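Local coordinates for protein carbohydrate kinase, FGGY (Rhodospirillum rubrum, PDB 3IFR) that probably phosphorylates D-xylulose as a carbohydrate kinase of the FGGY family, at residues 65-69 / 70-74; 451-454 / 455-459. All blocks are in the same frame, centred on the assembly; numbering follows the deposited sequence.

Interaction 1. Residues 65-69 / 70-74; sequences ELKTT and AGESD
The carboxylate of E72 meets the aliphatic part of K67 at its OE1 edge: K67 CE lies near the carboxylate plane, 3.1 Å from E72 OE1. Over one face of the same carboxylate stands water 1, weakly bonded both to E72 OE1 and to K67 NZ, the latter at 2.8 Å. The two charged ends are thus bridged rather than paired: K67 NZ stops 4.2 Å from E72 OE1, beyond a salt bridge, and its main partner is the backbone carbonyl of G232. The torsions explain the meeting. K67 leaves the helix with CG anti to the backbone N (chi1 -165°) and stays extended, while E72 bends at chi2 and turns its carboxylate back across the lysine methylenes.

The flat peptide groups carry the rest. A70 N donates to L66 O at 3.0 Å, nearly straight (166°), with the donor tilted from the carbonyl plane. One residue on, G71 N reaches K67 O over the same distance, but the bond is bent to 134° and the donor stands above the carbonyl plane, a sign that the helix is ending. A70 CB lies 3.5 Å from L66 O and also packs on V31 and L23, while L66 rests on A21 and L23; this side of the turn faces the sheet.

G71 then turns to positive phi, which favours glycine, and the D74 N to G71 O bond (3.2 Å) closes a short 3-10 turn. The arrangement is a helix C-terminus with glycine at the C' position. Here it ends helix 52-70, which leads from strand 29-37 toward strand 77-84 in the beta-beta-beta-alpha-beta order of the actin-like ATPase fold.

Interaction 2. Residues 451-454 / 455-459; sequences DDLG and WDDVT
Two hydrogen bonds link G454 and D457, one from each backbone nitrogen, and together they define the contact. G454 N donates to D457 OD2 at 3.0 Å with an angle of 158°, and D457 OD2 accepts through its anti lone pair, the one turned from the other carboxylate oxygen. In return D457 N donates to G454 O at 2.9 Å; this bond is equally straight at its hydrogen (162°), yet the donor stands well above the carbonyl plane, consistent with an i to i+3 bond in a 3-10 turn. G454 O also bonds to W443 NE1 of helix 437-448, so two donors grip this one oxygen. The carboxylate is brought round by its first torsion: CG sits beside the backbone N of D457 and anti to its carbonyl carbon (chi1 -77°), which turns OD2 back over the start of the turn.

Among the van der Waals contacts, L453 CD2 touches D457 CB at 4.1 Å, the two side chains crossing at a slant, and D457 CB lies 3.3 Å from G454 O. The indole of W455 is directed to W443, I447, V291 and P292, so it touches both helix 437-448 and the loop of V291 and P292.

Electrostatically, a negative carboxylate at the N-terminal end of a helical turn is likely to be favoured by the turn's dipole. Replacing D457 by an alanine would probably leave the G454 N-H without its acceptor and let the chain before the turn swing more freely.

The pattern is the half of a capping box in which the N3 side chain accepts from the N-cap backbone; the N-cap being glycine, the reciprocal side-chain bond cannot form. It starts the 3-10 turn between helix 437-448 and edge strand 463-468.

Followed from the N terminus, interaction 1 comes first and is complete long before interaction 2 begins. Each lies within one continuous run of residues, so neither encloses a loop, and the two are in series, without nesting or crossing. Their centres are 25 Å apart and their nearest atoms about 15 Å, so they do not touch. Interaction 1 ends a helix on the sheet containing strands 8-14 and 77-84; interaction 2 starts a helical turn on the way to strand 463-468 of the second sheet. Both lie near the first modelled residues: D74 O bonds to Q8 NE2, and L453 packs on R7.

Interaction 1. Residues 65-69 / 70-74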
loop_
_atom_site.group_PDB
_atom_site.type_symbol
_atom_site.label_atom_id
_atom_site.label_comp_id
_atom_site.label_asym_id
_atom_site.label_seq_id
_atom_site.Cartn_x
_atom_site.Cartn_y
_atom_site.Cartn_z
ATOM N N GLU A 65 -13.695 -12.406 18.886
ATOM C CA GLU A 65 -13.808 -11.260 19.803
ATOM C C GLU A 65 -14.845 -10.251 19.304
ATOM O O GLU A 65 -15.538 -9.629 20.101
ATOM C CB GLU A 65 -12.467 -10.576 20.013
ATOM C CG GLU A 65 -12.571 -9.457 21.032
ATOM C CD GLU A 65 -11.280 -8.704 21.226
ATOM O OE1 GLU A 65 -10.246 -9.362 21.509
ATOM O OE2 GLU A 65 -11.293 -7.456 21.121
ATOM N N LEU A 66 -14.968 -10.115 17.983
ATOM C CA LEU A 66 -15.973 -9.245 17.386
ATOM C C LEU A 66 -17.374 -9.626 17.877
ATOM O O LEU A 66 -18.150 -8.760 18.284
ATOM C CB LEU A 66 -15.937 -9.368 15.862
ATOM C CG LEU A 66 -15.487 -8.168 15.031
ATOM C CD1 LEU A 66 -14.336 -7.437 15.683
ATOM C CD2 LEU A 66 -15.198 -8.555 13.562
ATOM N N LYS A 67 -17.679 -10.917 17.821
ATOM C CA LYS A 67 -18.945 -11.469 18.268
ATOM C C LYS A 67 -19.137 -11.277 19.763
ATOM O O LYS A 67 -20.218 -11.018 20.207
ATOM C CB LYS A 67 -18.958 -12.948 17.943
ATOM C CG LYS A 67 -20.290 -13.669 17.988
ATOM C CD LYS A 67 -20.027 -15.195 17.909
ATOM C CE LYS A 67 -21.226 -15.961 17.410
ATOM N NZ LYS A 67 -20.859 -17.382 17.035
ATOM N N THR A 68 -18.065 -11.382 20.534
ATOM C CA THR A 68 -18.086 -11.300 21.991
ATOM C C THR A 68 -18.266 -9.882 22.441
ATOM O O THR A 68 -18.894 -9.601 23.453
ATOM C CB THR A 68 -16.745 -11.853 22.552
ATOM O OG1 THR A 68 -16.916 -13.234 22.829
ATOM C CG2 THR A 68 -16.341 -11.184 23.836
ATOM N N THR A 69 -17.664 -8.977 21.683
ATOM C CA THR A 69 -17.808 -7.548 21.937
ATOM C C THR A 69 -19.217 -7.017 21.575
ATOM O O THR A 69 -19.866 -6.356 22.373
ATOM C CB THR A 69 -16.697 -6.790 21.194
ATOM O OG1 THR A 69 -15.457 -6.931 21.929
ATOM C CG2 THR A 69 -17.044 -5.326 20.997
ATOM N N ALA A 70 -19.695 -7.315 20.376
ATOM C CA ALA A 70 -20.942 -6.742 19.950
ATOM C C ALA A 70 -22.067 -7.427 20.673
ATOM O O ALA A 70 -23.122 -6.825 20.838
ATOM C CB ALA A 70 -21.137 -6.903 18.459
ATOM N N GLY A 71 -21.852 -8.689 21.071
ATOM C CA GLY A 71 -22.891 -9.492 21.686
ATOM C C GLY A 71 -23.756 -10.120 20.607
ATOM O O GLY A 71 -23.810 -9.628 19.472
ATOM N N GLU A 72 -24.451 -11.191 20.975
ATOM C CA GLU A 72 -25.314 -11.960 20.066
ATOM C C GLU A 72 -26.537 -11.194 19.595
ATOM O O GLU A 72 -27.029 -11.395 18.493
ATOM C CB GLU A 72 -25.812 -13.235 20.750
ATOM C CG GLU A 72 -25.858 -14.487 19.873
ATOM C CD GLU A 72 -24.569 -15.303 19.949
ATOM O OE1 GLU A 72 -23.606 -15.002 19.184
ATOM O OE2 GLU A 72 -24.518 -16.249 20.774
ATOM N N SER A 73 -27.049 -10.338 20.447
ATOM C CA SER A 73 -28.191 -9.514 20.091
ATOM C C SER A 73 -27.837 -8.387 19.080
ATOM O O SER A 73 -28.730 -7.745 18.525
ATOM C CB SER A 73 -28.747 -8.904 21.375
ATOM O OG SER A 73 -27.909 -7.831 21.751
ATOM N N ASP A 74 -26.548 -8.121 18.857
ATOM C CA ASP A 74 -26.150 -7.188 17.795
ATOM C C ASP A 74 -25.148 -7.840 16.817
ATOM O O ASP A 74 -24.308 -7.149 16.202
ATOM C CB ASP A 74 -25.599 -5.881 18.368
ATOM C CG ASP A 74 -25.512 -4.768 17.322
ATOM O OD1 ASP A 74 -24.512 -3.995 17.354
ATOM O OD2 ASP A 74 -26.437 -4.653 16.460
HETATM O O HOH W 1 -23.642 -17.739 17.297
#

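Interaction 2. Residues 451-454 / 455-459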
loop_
_atom_site.group_PDB
_atom_site.type_symbol
_atom_site.label_atom_id
_atom_site.label_comp_id
_atom_site.label_asym_id
_atom_site.label_seq_id
_atom_site.Cartn_x
_atom_site.Cartn_y
_atom_site.Cartn_z
ATOM N N ASP A 451 -27.727 -3.068 -2.979
ATOM C CA ASP A 451 -27.424 -1.947 -3.882
ATOM C C ASP A 451 -27.972 -0.633 -3.333
ATOM O O ASP A 451 -28.118 0.353 -4.056
ATOM C CB ASP A 451 -27.982 -2.232 -5.262
ATOM C CG ASP A 451 -28.891 -3.437 -5.260
ATOM O OD1 ASP A 451 -29.861 -3.458 -4.470
ATOM O OD2 ASP A 451 -28.604 -4.389 -6.015
ATOM N N ASP A 452 -28.271 -0.621 -2.043
ATOM C CA ASP A 452 -28.616 0.623 -1.375
ATOM C C ASP A 452 -27.375 1.525 -1.232
ATOM O O ASP A 452 -27.487 2.631 -0.746
ATOM C CB ASP A 452 -29.250 0.342 -0.002
ATOM C CG ASP A 452 -28.631 -0.859 0.690
ATOM O OD1 ASP A 452 -28.491 -1.891 0.035
ATOM O OD2 ASP A 452 -28.264 -0.789 1.882
ATOM N N LEU A 453 -26.214 1.053 -1.653
ATOM C CA LEU A 453 -25.003 1.803 -1.467
ATOM C C LEU A 453 -24.088 1.829 -2.630
ATOM O O LEU A 453 -23.969 0.888 -3.319
ATOM C CB LEU A 453 -24.237 1.265 -0.281
ATOM C CG LEU A 453 -25.002 1.338 1.013
ATOM C CD1 LEU A 453 -24.640 0.203 1.839
ATOM C CD2 LEU A 453 -24.692 2.630 1.674
ATOM N N GLY A 454 -23.425 2.936 -2.835
ATOM C CA GLY A 454 -22.369 3.003 -3.821
ATOM C C GLY A 454 -20.992 2.927 -3.213
ATOM O O GLY A 454 -20.865 3.045 -2.037
ATOM N N TRP A 455 -19.968 2.741 -4.030
ATOM C CA TRP A 455 -18.591 2.673 -3.584
ATOM C C TRP A 455 -18.174 3.951 -2.874
ATOM O O TRP A 455 -17.624 3.958 -1.812
ATOM C CB TRP A 455 -17.665 2.343 -4.758
ATOM C CG TRP A 455 -17.853 0.985 -5.321
ATOM C CD1 TRP A 455 -18.598 0.665 -6.363
ATOM C CD2 TRP A 455 -17.297 -0.240 -4.844
ATOM N NE1 TRP A 455 -18.566 -0.651 -6.596
ATOM C CE2 TRP A 455 -17.774 -1.246 -5.667
ATOM C CE3 TRP A 455 -16.441 -0.581 -3.801
ATOM C CZ2 TRP A 455 -17.444 -2.569 -5.485
ATOM C CZ3 TRP A 455 -16.099 -1.858 -3.647
ATOM C CH2 TRP A 455 -16.605 -2.852 -4.475
ATOM N N ASP A 456 -18.389 5.041 -3.554
ATOM C CA ASP A 456 -18.824 6.306 -3.072
ATOM C C ASP A 456 -19.077 6.448 -1.565
ATOM O O ASP A 456 -18.593 7.329 -0.903
ATOM C CB ASP A 456 -20.148 6.504 -3.786
ATOM C CG ASP A 456 -20.373 7.871 -4.178
ATOM O OD1 ASP A 456 -19.559 8.454 -4.872
ATOM O OD2 ASP A 456 -21.397 8.382 -3.757
ATOM N N ASP A 457 -19.877 5.555 -1.036
ATOM C CA ASP A 457 -20.397 5.735 0.277
ATOM C C ASP A 457 -19.489 5.357 1.425
ATOM O O ASP A 457 -19.769 5.660 2.556
ATOM C CB ASP A 457 -21.756 5.107 0.338
ATOM C CG ASP A 457 -22.747 5.938 -0.311
ATOM O OD1 ASP A 457 -22.883 7.061 0.142
ATOM O OD2 ASP A 457 -23.356 5.516 -1.289
ATOM N N VAL A 458 -18.374 4.735 1.099
ATOM C CA VAL A 458 -17.426 4.285 2.061
ATOM C C VAL A 458 -17.065 5.371 3.051
ATOM O O VAL A 458 -16.720 5.116 4.163
ATOM C CB VAL A 458 -16.162 3.806 1.377
ATOM C CG1 VAL A 458 -15.436 4.935 0.743
ATOM C CG2 VAL A 458 -15.300 3.124 2.303
ATOM N N THR A 459 -17.107 6.595 2.612
ATOM C CA THR A 459 -16.488 7.640 3.363
ATOM C C THR A 459 -17.227 8.083 4.616
ATOM O O THR A 459 -16.686 8.803 5.406
ATOM C CB THR A 459 -16.153 8.805 2.475
ATOM O OG1 THR A 459 -14.755 9.107 2.605
ATOM C CG2 THR A 459 -16.980 9.966 2.849
#